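Local coordinates for aerolysin-like protein (Bombina maxima, PDB 6LH8) that belongs to the aerolysin family of pore-forming proteins and probably takes part in the paralog-regulated, endolysosome-modulating pore-forming system of this toad, at residues Met1-Val7 / Ile62-Leu68; Lys11-Ser16 / Glu119-Pro125; Leu111-Arg117 / Gly146-Asn152; Val22-Val26 / Phe37-Arg42. All coordinates share one frame; numbering follows the deposited sequence.

Contact 1 (Met1-Val7 / Ile62-Leu68)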
loop_
_atom_site.group_PDB
_atom_site.type_symbol
_atom_site.label_atom_id
_atom_site.label_comp_id
_atom_site.label_asym_id
_atom_site.label_seq_id
_atom_site.Cartn_x
_atom_site.Cartn_y
_atom_site.Cartn_z
ATOM N N MET A 1 -12.499 -18.696 -20.326
ATOM C CA MET A 1 -11.215 -18.407 -19.688
ATOM C C MET A 1 -11.279 -17.178 -18.780
ATOM O O MET A 1 -10.249 -16.710 -18.288
ATOM C CB MET A 1 -10.124 -18.202 -20.739
ATOM C CG MET A 1 -9.916 -19.386 -21.660
ATOM S SD MET A 1 -8.237 -19.428 -22.315
ATOM C CE MET A 1 -7.301 -19.835 -20.842
ATOM N N SER A 2 -12.479 -16.647 -18.567
ATOM C CA SER A 2 -12.691 -15.514 -17.670
ATOM C C SER A 2 -13.541 -15.987 -16.497
ATOM O O SER A 2 -14.674 -16.439 -16.690
ATOM C CB SER A 2 -13.370 -14.352 -18.398
ATOM O OG SER A 2 -13.270 -13.148 -17.649
ATOM N N ALA A 3 -12.996 -15.885 -15.290
ATOM C CA ALA A 3 -13.698 -16.430 -14.143
ATOM C C ALA A 3 -14.752 -15.461 -13.621
ATOM O O ALA A 3 -14.650 -14.240 -13.789
ATOM C CB ALA A 3 -12.710 -16.761 -13.030
ATOM N N SER A 4 -15.783 -16.022 -12.985
ATOM C CA SER A 4 -16.631 -15.228 -12.103
ATOM C C SER A 4 -15.908 -15.066 -10.776
ATOM O O SER A 4 -15.334 -16.026 -10.263
ATOM C CB SER A 4 -17.980 -15.910 -11.868
ATOM O OG SER A 4 -18.726 -16.026 -13.055
ATOM N N VAL A 5 -15.926 -13.857 -10.217
ATOM C CA VAL A 5 -15.096 -13.543 -9.054
ATOM C C VAL A 5 -15.942 -12.857 -7.989
ATOM O O VAL A 5 -16.685 -11.919 -8.294
ATOM C CB VAL A 5 -13.905 -12.642 -9.435
ATOM C CG1 VAL A 5 -13.073 -12.329 -8.200
ATOM C CG2 VAL A 5 -13.053 -13.291 -10.503
ATOM N N THR A 6 -15.824 -13.315 -6.739
ATOM C CA THR A 6 -16.435 -12.630 -5.598
ATOM C C THR A 6 -15.458 -12.661 -4.433
ATOM O O THR A 6 -15.098 -13.744 -3.969
ATOM C CB THR A 6 -17.749 -13.299 -5.183
ATOM O OG1 THR A 6 -18.702 -13.201 -6.249
ATOM C CG2 THR A 6 -18.310 -12.636 -3.923
ATOM N N VAL A 7 -15.025 -11.494 -3.959
ATOM C CA VAL A 7 -14.118 -11.435 -2.814
ATOM C C VAL A 7 -14.955 -11.434 -1.544
ATOM O O VAL A 7 -15.939 -10.689 -1.446
ATOM C CB VAL A 7 -13.209 -10.195 -2.876
ATOM C CG1 VAL A 7 -12.255 -10.189 -1.679
ATOM C CG2 VAL A 7 -12.420 -10.176 -4.167
ATOM N N ILE A 62 -4.525 -22.939 -16.162
ATOM C CA ILE A 62 -3.527 -21.908 -16.410
ATOM C C ILE A 62 -3.993 -21.013 -17.554
ATOM O O ILE A 62 -4.512 -21.487 -18.575
ATOM C CB ILE A 62 -2.161 -22.559 -16.690
ATOM C CG1 ILE A 62 -1.615 -23.151 -15.389
ATOM C CG2 ILE A 62 -1.191 -21.532 -17.255
ATOM C CD1 ILE A 62 -0.218 -23.704 -15.500
ATOM N N GLY A 63 -3.838 -19.702 -17.371
ATOM C CA GLY A 63 -4.326 -18.709 -18.304
ATOM C C GLY A 63 -5.663 -18.093 -17.937
ATOM O O GLY A 63 -6.067 -17.112 -18.576
ATOM N N THR A 64 -6.364 -18.650 -16.946
ATOM C CA THR A 64 -7.638 -18.087 -16.506
ATOM C C THR A 64 -7.448 -16.657 -16.025
ATOM O O THR A 64 -6.536 -16.367 -15.244
ATOM C CB THR A 64 -8.233 -18.936 -15.380
ATOM O OG1 THR A 64 -8.482 -20.261 -15.852
ATOM C CG2 THR A 64 -9.543 -18.340 -14.880
ATOM N N GLU A 65 -8.315 -15.757 -16.485
ATOM C CA GLU A 65 -8.241 -14.363 -16.071
ATOM C C GLU A 65 -9.141 -14.143 -14.864
ATOM O O GLU A 65 -10.264 -14.655 -14.810
ATOM C CB GLU A 65 -8.631 -13.428 -17.217
ATOM C CG GLU A 65 -7.563 -13.350 -18.312
ATOM C CD GLU A 65 -7.738 -12.158 -19.240
ATOM O OE1 GLU A 65 -8.783 -11.482 -19.157
ATOM O OE2 GLU A 65 -6.827 -11.896 -20.056
ATOM N N ILE A 66 -8.637 -13.387 -13.894
ATOM C CA ILE A 66 -9.306 -13.174 -12.615
ATOM C C ILE A 66 -9.310 -11.674 -12.368
ATOM O O ILE A 66 -8.276 -11.092 -12.014
ATOM C CB ILE A 66 -8.616 -13.915 -11.463
ATOM C CG1 ILE A 66 -8.576 -15.421 -11.740
ATOM C CG2 ILE A 66 -9.294 -13.604 -10.135
ATOM C CD1 ILE A 66 -7.464 -16.153 -10.989
ATOM N N GLN A 67 -10.466 -11.046 -12.563
ATOM C CA GLN A 67 -10.642 -9.613 -12.356
ATOM C C GLN A 67 -11.241 -9.355 -10.982
ATOM O O GLN A 67 -12.290 -9.912 -10.648
ATOM C CB GLN A 67 -11.559 -9.008 -13.422
ATOM C CG GLN A 67 -10.917 -8.828 -14.765
ATOM C CD GLN A 67 -11.716 -7.905 -15.668
ATOM O OE1 GLN A 67 -11.325 -7.643 -16.805
ATOM N NE2 GLN A 67 -12.838 -7.408 -15.164
ATOM N N LEU A 68 -10.608 -8.482 -10.202
ATOM C CA LEU A 68 -11.219 -8.080 -8.945
ATOM C C LEU A 68 -10.963 -6.607 -8.690
ATOM O O LEU A 68 -10.074 -5.989 -9.281
ATOM C CB LEU A 68 -10.749 -8.929 -7.755
ATOM C CG LEU A 68 -9.302 -9.021 -7.284
ATOM C CD1 LEU A 68 -8.902 -7.817 -6.437
ATOM C CD2 LEU A 68 -9.156 -10.299 -6.459
HETATM O O HOH W 1 -12.458 -12.439 -14.026
#
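Ser-2 is bridged to Glu-65 through the backbones of its neighbours Met-1 and Ala-3, near one end of the elongated fold, where the N-terminal strand 4-28 starts beside the small sheet of strands 65-68 and 81-84. Two straight bonds make the bridge, with Glu-65 using both its polar backbone atoms: Glu-65 N donates to Met-1 O at 2.8 Å, and Ala-3 N donates to Glu-65 O at 3.0 Å. Beyond this point the backbones spread apart, their strand directions differing by 40°, and a water fills in for direct bonding. It donates to Ala-3 O and Glu-65 O and accepts from Gln-67 N, 2.8 Å away. Side chains take over from there. Val-5 straddles Gln-67 O, with CB 3.4 Å from that oxygen; its CG2 meets Ile-66 CG2 at 3.8 Å and its CG1 meets Leu-68 CB at 4.1 Å. Val-7 continues the row by setting CG2 against Leu-68 CD2. At the other end, the Met-1 chain bends at chi3 (69°) and lays CE 3.8 Å from Gly-63 O. Ala-3 and Val-5 also touch strand 110-130. One bridged pair, bonded through the residues flanking Ser-2, is the pattern of an isolated parallel beta bridge.

Contact 2 (Lys11-Ser16 / Glu119-Pro125)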
loop_
_atom_site.group_PDB
_atom_site.type_symbol
_atom_site.label_atom_id
_atom_site.label_comp_id
_atom_site.label_asym_id
_atom_site.label_seq_id
_atom_site.Cartn_x
_atom_site.Cartn_y
_atom_site.Cartn_z
ATOM N N LYS A 11 -14.539 -11.806 5.444
ATOM C CA LYS A 11 -13.604 -12.791 5.971
ATOM C C LYS A 11 -12.160 -12.294 5.963
ATOM O O LYS A 11 -11.237 -13.103 6.129
ATOM C CB LYS A 11 -13.707 -14.092 5.175
ATOM C CG LYS A 11 -15.030 -14.836 5.347
ATOM C CD LYS A 11 -15.182 -15.313 6.791
ATOM C CE LYS A 11 -16.472 -16.102 7.008
ATOM N NZ LYS A 11 -16.800 -16.246 8.461
ATOM N N GLU A 12 -11.955 -10.988 5.779
ATOM C CA GLU A 12 -10.616 -10.413 5.680
ATOM C C GLU A 12 -9.812 -10.647 6.954
ATOM O O GLU A 12 -10.332 -10.520 8.068
ATOM C CB GLU A 12 -10.715 -8.913 5.399
ATOM C CG GLU A 12 -9.369 -8.198 5.356
ATOM C CD GLU A 12 -9.480 -6.782 4.846
ATOM O OE1 GLU A 12 -9.695 -6.601 3.631
ATOM O OE2 GLU A 12 -9.346 -5.849 5.666
ATOM N N ILE A 13 -8.532 -10.976 6.779
ATOM C CA ILE A 13 -7.592 -11.211 7.873
ATOM C C ILE A 13 -6.692 -9.991 7.982
ATOM O O ILE A 13 -6.181 -9.490 6.968
ATOM C CB ILE A 13 -6.751 -12.479 7.636
ATOM C CG1 ILE A 13 -7.646 -13.722 7.626
ATOM C CG2 ILE A 13 -5.611 -12.588 8.687
ATOM C CD1 ILE A 13 -6.926 -14.990 7.061
ATOM N N GLU A 14 -6.489 -9.515 9.211
ATOM C CA GLU A 14 -5.543 -8.437 9.488
ATOM C C GLU A 14 -4.168 -9.067 9.670
ATOM O O GLU A 14 -3.869 -9.648 10.716
ATOM C CB GLU A 14 -5.980 -7.652 10.724
ATOM C CG GLU A 14 -5.037 -6.542 11.157
ATOM C CD GLU A 14 -5.502 -5.866 12.442
ATOM O OE1 GLU A 14 -6.092 -6.559 13.305
ATOM O OE2 GLU A 14 -5.296 -4.643 12.579
ATOM N N GLY A 15 -3.331 -8.982 8.642
ATOM C CA GLY A 15 -1.968 -9.450 8.770
ATOM C C GLY A 15 -1.145 -8.346 9.405
ATOM O O GLY A 15 -1.637 -7.626 10.276
ATOM N N SER A 16 0.091 -8.193 8.966
ATOM C CA SER A 16 0.990 -7.211 9.557
ATOM C C SER A 16 0.354 -5.821 9.584
ATOM O O SER A 16 -0.338 -5.414 8.648
ATOM C CB SER A 16 2.288 -7.208 8.751
ATOM O OG SER A 16 3.247 -6.354 9.322
ATOM N N GLU A 119 1.788 0.826 7.429
ATOM C CA GLU A 119 1.997 -0.225 6.444
ATOM C C GLU A 119 1.198 -1.428 6.916
ATOM O O GLU A 119 1.291 -1.817 8.084
ATOM C CB GLU A 119 3.492 -0.536 6.267
ATOM C CG GLU A 119 4.290 0.686 5.791
ATOM C CD GLU A 119 5.671 0.341 5.267
ATOM O OE1 GLU A 119 6.088 -0.824 5.416
ATOM O OE2 GLU A 119 6.349 1.245 4.732
ATOM N N ASN A 120 0.367 -1.973 6.035
ATOM C CA ASN A 120 -0.587 -2.997 6.442
ATOM C C ASN A 120 -0.609 -4.128 5.429
ATOM O O ASN A 120 -0.561 -3.885 4.222
ATOM C CB ASN A 120 -2.011 -2.438 6.564
ATOM C CG ASN A 120 -2.160 -1.430 7.679
ATOM O OD1 ASN A 120 -2.513 -1.786 8.807
ATOM N ND2 ASN A 120 -1.933 -0.157 7.364
ATOM N N ILE A 121 -0.718 -5.360 5.915
ATOM C CA ILE A 121 -1.017 -6.506 5.059
ATOM C C ILE A 121 -2.389 -7.040 5.444
ATOM O O ILE A 121 -2.663 -7.274 6.623
ATOM C CB ILE A 121 0.060 -7.602 5.156
ATOM C CG1 ILE A 121 1.423 -7.058 4.717
ATOM C CG2 ILE A 121 -0.308 -8.785 4.268
ATOM C CD1 ILE A 121 2.577 -7.989 5.040
ATOM N N THR A 122 -3.261 -7.206 4.452
ATOM C CA THR A 122 -4.555 -7.838 4.661
ATOM C C THR A 122 -4.742 -8.901 3.591
ATOM O O THR A 122 -4.096 -8.867 2.543
ATOM C CB THR A 122 -5.708 -6.831 4.599
ATOM O OG1 THR A 122 -5.679 -6.139 3.333
ATOM C CG2 THR A 122 -5.600 -5.826 5.746
ATOM N N SER A 123 -5.605 -9.871 3.874
ATOM C CA SER A 123 -5.838 -10.954 2.925
ATOM C C SER A 123 -7.296 -11.386 3.034
ATOM O O SER A 123 -7.924 -11.210 4.080
ATOM C CB SER A 123 -4.890 -12.133 3.177
ATOM O OG SER A 123 -4.968 -12.590 4.522
ATOM N N ALA A 124 -7.845 -11.927 1.942
ATOM C CA ALA A 124 -9.252 -12.326 1.972
ATOM C C ALA A 124 -9.483 -13.478 1.002
ATOM O O ALA A 124 -8.733 -13.633 0.034
ATOM C CB ALA A 124 -10.183 -11.155 1.626
ATOM N N PRO A 125 -10.495 -14.314 1.253
ATOM C CA PRO A 125 -10.840 -15.366 0.289
ATOM C C PRO A 125 -11.447 -14.793 -0.982
ATOM O O PRO A 125 -12.124 -13.767 -0.974
ATOM C CB PRO A 125 -11.870 -16.224 1.042
ATOM C CG PRO A 125 -11.833 -15.752 2.489
ATOM C CD PRO A 125 -11.391 -14.322 2.423
HETATM O O HOH W 2 -7.870 -5.426 1.728
HETATM O O HOH W 3 2.742 -4.386 7.529
#
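Glu-12 reaches slantwise across Thr-122 after passing Ser-123 O. Its CB sits 3.8 Å from Ser-123 O. With CG opposite the backbone N (chi1 177°) and the chain extended, CG comes 3.6 Å from the same Ser-123 O, and CD then reaches Thr-122 CB at 3.8 Å. The carboxylate divides its contacts: OE2 rests 3.7 Å from Thr-122 CG2, while OE1 accepts from a water at 2.9 Å that also bonds Thr-122 OG1. The stronger partner of OE1 is Lys-71, in a salt bridge that probably steadies the negative charge. Behind this side chain runs an antiparallel pairing of strand 4-28 with strand 110-130; elongated, twisted beta structure of this kind is a hallmark of the aerolysin family. Ile-13 and Ser-123 are a hydrogen-bonded pair, Ile-13 N donating to Ser-123 O at 2.8 Å, and Ser-123 OG approaches Ile-13 CB on the same face. Further on, Ile-121 deals with two consecutive residues: its O receives a weak, bent bond from Gly-15 N, and its N donates to Ser-16 O at 2.8 Å. Ser-16 CB meets Ile-121 CD1. At the opposite end Lys-11 CB packs on Pro-125 CD, 3.6 Å away.

Contact 3 (Leu111-Arg117 / Gly146-Asn152)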
loop_
_atom_site.group_PDB
_atom_site.type_symbol
_atom_site.label_atom_id
_atom_site.label_comp_id
_atom_site.label_asym_id
_atom_site.label_seq_id
_atom_site.Cartn_x
_atom_site.Cartn_y
_atom_site.Cartn_z
ATOM N N LEU A 111 15.283 21.311 15.918
ATOM C CA LEU A 111 14.087 20.862 15.218
ATOM C C LEU A 111 14.295 19.442 14.713
ATOM O O LEU A 111 15.318 19.145 14.088
ATOM C CB LEU A 111 13.758 21.802 14.055
ATOM C CG LEU A 111 12.552 21.485 13.179
ATOM C CD1 LEU A 111 11.805 22.761 12.829
ATOM C CD2 LEU A 111 12.995 20.764 11.917
ATOM N N ILE A 112 13.323 18.574 14.982
ATOM C CA ILE A 112 13.329 17.195 14.506
ATOM C C ILE A 112 12.055 16.971 13.707
ATOM O O ILE A 112 10.954 17.227 14.208
ATOM C CB ILE A 112 13.418 16.187 15.667
ATOM C CG1 ILE A 112 14.528 16.581 16.646
ATOM C CG2 ILE A 112 13.633 14.784 15.143
ATOM C CD1 ILE A 112 14.015 17.247 17.910
ATOM N N VAL A 113 12.203 16.504 12.472
ATOM C CA VAL A 113 11.081 16.010 11.680
ATOM C C VAL A 113 11.142 14.489 11.691
ATOM O O VAL A 113 12.133 13.905 11.243
ATOM C CB VAL A 113 11.116 16.530 10.233
ATOM C CG1 VAL A 113 9.771 16.295 9.574
ATOM C CG2 VAL A 113 11.488 18.000 10.184
ATOM N N ILE A 114 10.078 13.855 12.179
ATOM C CA ILE A 114 9.935 12.402 12.188
ATOM C C ILE A 114 8.887 12.055 11.145
ATOM O O ILE A 114 7.747 12.533 11.222
ATOM C CB ILE A 114 9.515 11.867 13.567
ATOM C CG1 ILE A 114 10.484 12.344 14.650
ATOM C CG2 ILE A 114 9.404 10.322 13.519
ATOM C CD1 ILE A 114 11.839 11.705 14.583
ATOM N N LEU A 115 9.272 11.248 10.160
ATOM C CA LEU A 115 8.399 10.885 9.052
ATOM C C LEU A 115 7.919 9.451 9.243
ATOM O O LEU A 115 8.740 8.534 9.318
ATOM C CB LEU A 115 9.146 11.039 7.726
ATOM C CG LEU A 115 9.563 12.500 7.546
ATOM C CD1 LEU A 115 10.956 12.622 6.964
ATOM C CD2 LEU A 115 8.560 13.213 6.672
ATOM N N THR A 116 6.599 9.256 9.331
ATOM C CA THR A 116 6.042 7.921 9.543
ATOM C C THR A 116 4.919 7.631 8.560
ATOM O O THR A 116 4.295 8.540 8.014
ATOM C CB THR A 116 5.472 7.739 10.957
ATOM O OG1 THR A 116 4.462 8.731 11.198
ATOM C CG2 THR A 116 6.556 7.828 12.004
ATOM N N ARG A 117 4.651 6.337 8.354
ATOM C CA ARG A 117 3.452 5.938 7.621
ATOM C C ARG A 117 2.982 4.578 8.113
ATOM O O ARG A 117 3.764 3.780 8.636
ATOM C CB ARG A 117 3.682 5.914 6.106
ATOM C CG ARG A 117 4.637 4.880 5.606
ATOM C CD ARG A 117 4.742 4.934 4.070
ATOM N NE ARG A 117 5.942 4.249 3.591
ATOM C CZ ARG A 117 6.500 4.457 2.403
ATOM N NH1 ARG A 117 5.976 5.343 1.557
ATOM N NH2 ARG A 117 7.582 3.776 2.053
ATOM N N GLY A 146 -0.278 7.391 3.319
ATOM C CA GLY A 146 0.454 8.638 3.208
ATOM C C GLY A 146 1.332 8.878 4.420
ATOM O O GLY A 146 1.106 8.345 5.511
ATOM N N ILE A 147 2.371 9.666 4.213
ATOM C CA ILE A 147 3.371 9.915 5.242
ATOM C C ILE A 147 2.948 11.109 6.089
ATOM O O ILE A 147 2.478 12.129 5.567
ATOM C CB ILE A 147 4.751 10.135 4.599
ATOM C CG1 ILE A 147 5.320 8.769 4.201
ATOM C CG2 ILE A 147 5.689 10.898 5.539
ATOM C CD1 ILE A 147 6.612 8.838 3.480
ATOM N N ASN A 148 3.115 10.976 7.400
ATOM C CA ASN A 148 2.948 12.074 8.338
ATOM C C ASN A 148 4.308 12.615 8.764
ATOM O O ASN A 148 5.234 11.848 9.035
ATOM C CB ASN A 148 2.177 11.623 9.576
ATOM C CG ASN A 148 2.049 12.727 10.592
ATOM O OD1 ASN A 148 2.835 12.817 11.541
ATOM N ND2 ASN A 148 1.080 13.614 10.372
ATOM N N ALA A 149 4.416 13.945 8.834
ATOM C CA ALA A 149 5.603 14.626 9.341
ATOM C C ALA A 149 5.284 15.210 10.708
ATOM O O ALA A 149 4.402 16.070 10.828
ATOM C CB ALA A 149 6.062 15.732 8.388
ATOM N N GLU A 150 5.995 14.746 11.731
ATOM C CA GLU A 150 5.871 15.298 13.073
ATOM C C GLU A 150 7.082 16.181 13.334
ATOM O O GLU A 150 8.223 15.717 13.241
ATOM C CB GLU A 150 5.764 14.190 14.123
ATOM C CG GLU A 150 5.614 14.715 15.550
ATOM C CD GLU A 150 5.586 13.614 16.594
ATOM O OE1 GLU A 150 6.344 12.633 16.453
ATOM O OE2 GLU A 150 4.808 13.739 17.565
ATOM N N VAL A 151 6.840 17.455 13.631
ATOM C CA VAL A 151 7.912 18.414 13.875
ATOM C C VAL A 151 7.952 18.693 15.368
ATOM O O VAL A 151 6.956 19.135 15.953
ATOM C CB VAL A 151 7.717 19.712 13.074
ATOM C CG1 VAL A 151 8.822 20.705 13.408
ATOM C CG2 VAL A 151 7.704 19.414 11.579
ATOM N N ASN A 152 9.092 18.411 15.986
ATOM C CA ASN A 152 9.296 18.648 17.406
ATOM C C ASN A 152 10.360 19.717 17.571
ATOM O O ASN A 152 11.408 19.657 16.919
ATOM C CB ASN A 152 9.709 17.364 18.124
ATOM C CG ASN A 152 8.681 16.266 17.983
ATOM O OD1 ASN A 152 7.478 16.519 18.034
ATOM N ND2 ASN A 152 9.146 15.037 17.802
HETATM O O HOH W 4 5.381 11.213 12.196
#
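Thr-116 and Asn-148 stand side by side, pointing the same way, on the face they share with Ile-112, Ile-114 and Glu-150. The Thr-116 hydroxyl is tucked between backbone N and carbonyl carbon (chi1 58°), which puts OG1 4.0 Å from Asn-148 CB and within 2.8 Å of a bound water. That water also lies 2.9 Å from Ile-114 O and 3.1 Å from Asn-148 OD1, though it has more acceptors around it than protons to give. On the reverse face the packing is apolar. Leu-115 CD2 drops into the notch between Ile-147 CG2 and Ala-149 CB, 3.9 Å from each. Val-113 turns CG1 away from its own N (chi1 -165°), to touch the same Ala-149 CB, and Leu-111 brings CD1 to 3.7 Å from Val-151 CG1. Arg-117, extended from CG to NE, passes slantwise across Ile-147: its CB is 3.8 Å from Ile-147 CG1, and its guanidinium is held by Asp-45 O at NH1 and by a salt bridge from NE to Glu-119. Six backbone hydrogen bonds, two for each of the pairs Ile-112/Asn-152, Ile-114/Glu-150 and Thr-116/Asn-148, zip the strands together in regular antiparallel register. Together they form the part of the 110-130/133-154 hairpin remote from its turn, with strand 4-28 bonded to the other edge of 110-130 and strand 41-53 next to 133-154.

Contact 4 (Val22-Val26 / Phe37-Arg42)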
loop_
_atom_site.group_PDB
_atom_site.type_symbol
_atom_site.label_atom_id
_atom_site.label_comp_id
_atom_site.label_asym_id
_atom_site.label_seq_id
_atom_site.Cartn_x
_atom_site.Cartn_y
_atom_site.Cartn_z
ATOM N N VAL A 22 9.878 6.203 8.546
ATOM C CA VAL A 22 10.535 6.234 7.243
ATOM C C VAL A 22 11.889 6.937 7.335
ATOM O O VAL A 22 12.872 6.500 6.717
ATOM C CB VAL A 22 9.600 6.905 6.217
ATOM C CG1 VAL A 22 10.321 7.151 4.897
ATOM C CG2 VAL A 22 8.349 6.040 6.009
ATOM N N ASP A 23 11.970 8.023 8.100
ATOM C CA ASP A 23 13.202 8.801 8.206
ATOM C C ASP A 23 13.032 9.836 9.308
ATOM O O ASP A 23 11.920 10.092 9.774
ATOM C CB ASP A 23 13.558 9.492 6.877
ATOM C CG ASP A 23 15.034 9.885 6.800
ATOM O OD1 ASP A 23 15.808 9.464 7.681
ATOM O OD2 ASP A 23 15.424 10.598 5.853
ATOM N N GLU A 24 14.162 10.434 9.712
ATOM C CA GLU A 24 14.191 11.617 10.558
ATOM C C GLU A 24 15.145 12.645 9.954
ATOM O O GLU A 24 16.145 12.290 9.325
ATOM C CB GLU A 24 14.619 11.286 11.989
ATOM C CG GLU A 24 16.017 10.702 12.107
ATOM C CD GLU A 24 16.500 10.619 13.548
ATOM O OE1 GLU A 24 15.647 10.525 14.463
ATOM O OE2 GLU A 24 17.736 10.641 13.759
ATOM N N MET A 25 14.813 13.926 10.128
ATOM C CA MET A 25 15.682 15.030 9.721
ATOM C C MET A 25 15.815 15.987 10.899
ATOM O O MET A 25 14.802 16.418 11.454
ATOM C CB MET A 25 15.112 15.779 8.501
ATOM C CG MET A 25 14.716 14.897 7.316
ATOM S SD MET A 25 13.797 15.763 6.011
ATOM C CE MET A 25 15.133 16.615 5.179
ATOM N N VAL A 26 17.054 16.333 11.279
ATOM C CA VAL A 26 17.279 17.163 12.460
ATOM C C VAL A 26 18.047 18.434 12.096
ATOM O O VAL A 26 18.872 18.442 11.178
ATOM C CB VAL A 26 18.017 16.378 13.566
ATOM C CG1 VAL A 26 19.491 16.201 13.225
ATOM C CG2 VAL A 26 17.853 17.075 14.899
ATOM N N PHE A 37 14.821 25.848 6.465
ATOM C CA PHE A 37 15.038 24.413 6.485
ATOM C C PHE A 37 15.635 23.949 5.160
ATOM O O PHE A 37 15.571 24.645 4.144
ATOM C CB PHE A 37 13.721 23.698 6.767
ATOM C CG PHE A 37 13.876 22.256 7.163
ATOM C CD1 PHE A 37 14.598 21.906 8.290
ATOM C CD2 PHE A 37 13.279 21.256 6.414
ATOM C CE1 PHE A 37 14.729 20.580 8.657
ATOM C CE2 PHE A 37 13.409 19.931 6.773
ATOM C CZ PHE A 37 14.134 19.591 7.897
ATOM N N TYR A 38 16.210 22.742 5.184
ATOM C CA TYR A 38 16.928 22.223 4.019
ATOM C C TYR A 38 16.032 22.134 2.786
ATOM O O TYR A 38 16.452 22.489 1.677
ATOM C CB TYR A 38 17.516 20.843 4.322
ATOM C CG TYR A 38 18.123 20.651 5.698
ATOM C CD1 TYR A 38 19.415 21.091 5.978
ATOM C CD2 TYR A 38 17.422 19.995 6.706
ATOM C CE1 TYR A 38 19.988 20.901 7.233
ATOM C CE2 TYR A 38 17.989 19.799 7.972
ATOM C CZ TYR A 38 19.273 20.253 8.224
ATOM O OH TYR A 38 19.846 20.058 9.464
ATOM N N LEU A 39 14.809 21.632 2.949
ATOM C CA LEU A 39 13.915 21.375 1.828
ATOM C C LEU A 39 12.544 21.954 2.125
ATOM O O LEU A 39 12.094 21.972 3.273
ATOM C CB LEU A 39 13.745 19.864 1.535
ATOM C CG LEU A 39 14.841 18.978 0.937
ATOM C CD1 LEU A 39 16.032 18.831 1.867
ATOM C CD2 LEU A 39 14.249 17.619 0.623
ATOM N N LYS A 40 11.870 22.399 1.069
ATOM C CA LYS A 40 10.489 22.847 1.209
ATOM C C LYS A 40 9.531 21.667 1.293
ATOM O O LYS A 40 8.558 21.702 2.051
ATOM C CB LYS A 40 10.112 23.745 0.031
ATOM C CG LYS A 40 10.868 25.066 -0.006
ATOM C CD LYS A 40 9.904 26.250 0.019
ATOM C CE LYS A 40 10.635 27.538 0.343
ATOM N NZ LYS A 40 11.690 27.799 -0.674
ATOM N N GLU A 41 9.764 20.640 0.482
ATOM C CA GLU A 41 8.923 19.456 0.441
ATOM C C GLU A 41 9.819 18.254 0.211
ATOM O O GLU A 41 10.891 18.376 -0.387
ATOM C CB GLU A 41 7.884 19.512 -0.675
ATOM C CG GLU A 41 7.028 20.753 -0.699
ATOM C CD GLU A 41 6.339 20.935 -2.029
ATOM O OE1 GLU A 41 7.045 20.953 -3.065
ATOM O OE2 GLU A 41 5.092 21.038 -2.032
ATOM N N ARG A 42 9.383 17.099 0.703
ATOM C CA ARG A 42 10.043 15.839 0.387
ATOM C C ARG A 42 9.088 14.978 -0.426
ATOM O O ARG A 42 7.876 15.022 -0.222
ATOM C CB ARG A 42 10.481 15.095 1.649
ATOM C CG ARG A 42 11.823 14.452 1.469
ATOM C CD ARG A 42 12.426 13.997 2.773
ATOM N NE ARG A 42 12.889 12.640 2.582
ATOM C CZ ARG A 42 13.584 11.951 3.470
ATOM N NH1 ARG A 42 13.921 12.503 4.632
ATOM N NH2 ARG A 42 13.935 10.715 3.186
#
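Asp-23 swings CG away from its backbone N (chi1 -160°) and Arg-42 bends at chi3 (132°), which brings carboxylate and guanidinium together, joining strand 4-28 to the start of strand 41-53. Asp-23 belongs to a classic beta bulge, in which it and Val-22 both face Leu-115. Arg-42 grips end-on, but both nitrogens go to one oxygen: NH1 reaches Asp-23 OD2 at 2.7 Å and NH2 reaches the same OD2 at 3.1 Å. They meet it on its anti side, from opposite faces of the carboxylate, while OD2 stays in the guanidinium plane; the two groups are turned 84° against each other. The remaining oxygen, OD1, takes a weak bond from Glu-24 N. Next along, Met-25 SD accepts a weak bond from Arg-42 NH1 at 3.5 Å. The same sulfur lies at the edge of the Phe-37 ring, 5.4 Å from its centroid, a Met-aromatic contact backed by Met-25 CB 4.0 Å from Phe-37 CZ. A bend at the end of the Met-25 chain carries its methyl CE to 4.1 Å from Leu-39 CD1. Tyr-38 lies with CD2 over one face of Phe-37 and sends its hydroxyl to the strand, where OH donates to Val-26 O in a short bond of 2.5 Å.

The four contacts are strung along one elongated beta molecule. Contacts 3 and 4 are close, with centres 9 Å apart, and they touch through the pairing of strands 110-130 and 4-28: Leu-115 O to Val-22 N at 2.7 Å and Val-113 N to Met-25 O at 2.8 Å are probable hydrogen bonds. Contact 2 uses the same two strands farther along; its centre is 26 Å from that of contact 3, and their segments adjoin in sequence. Contact 1 lies on the other side of the chain's centre from contact 4, about 44 Å away between centres, yet touches contact 2 where Val-7 CG1 packs 4.0 Å from Ala-124 CB. Strand 4-28 thus runs through contacts 1, 2 and 4.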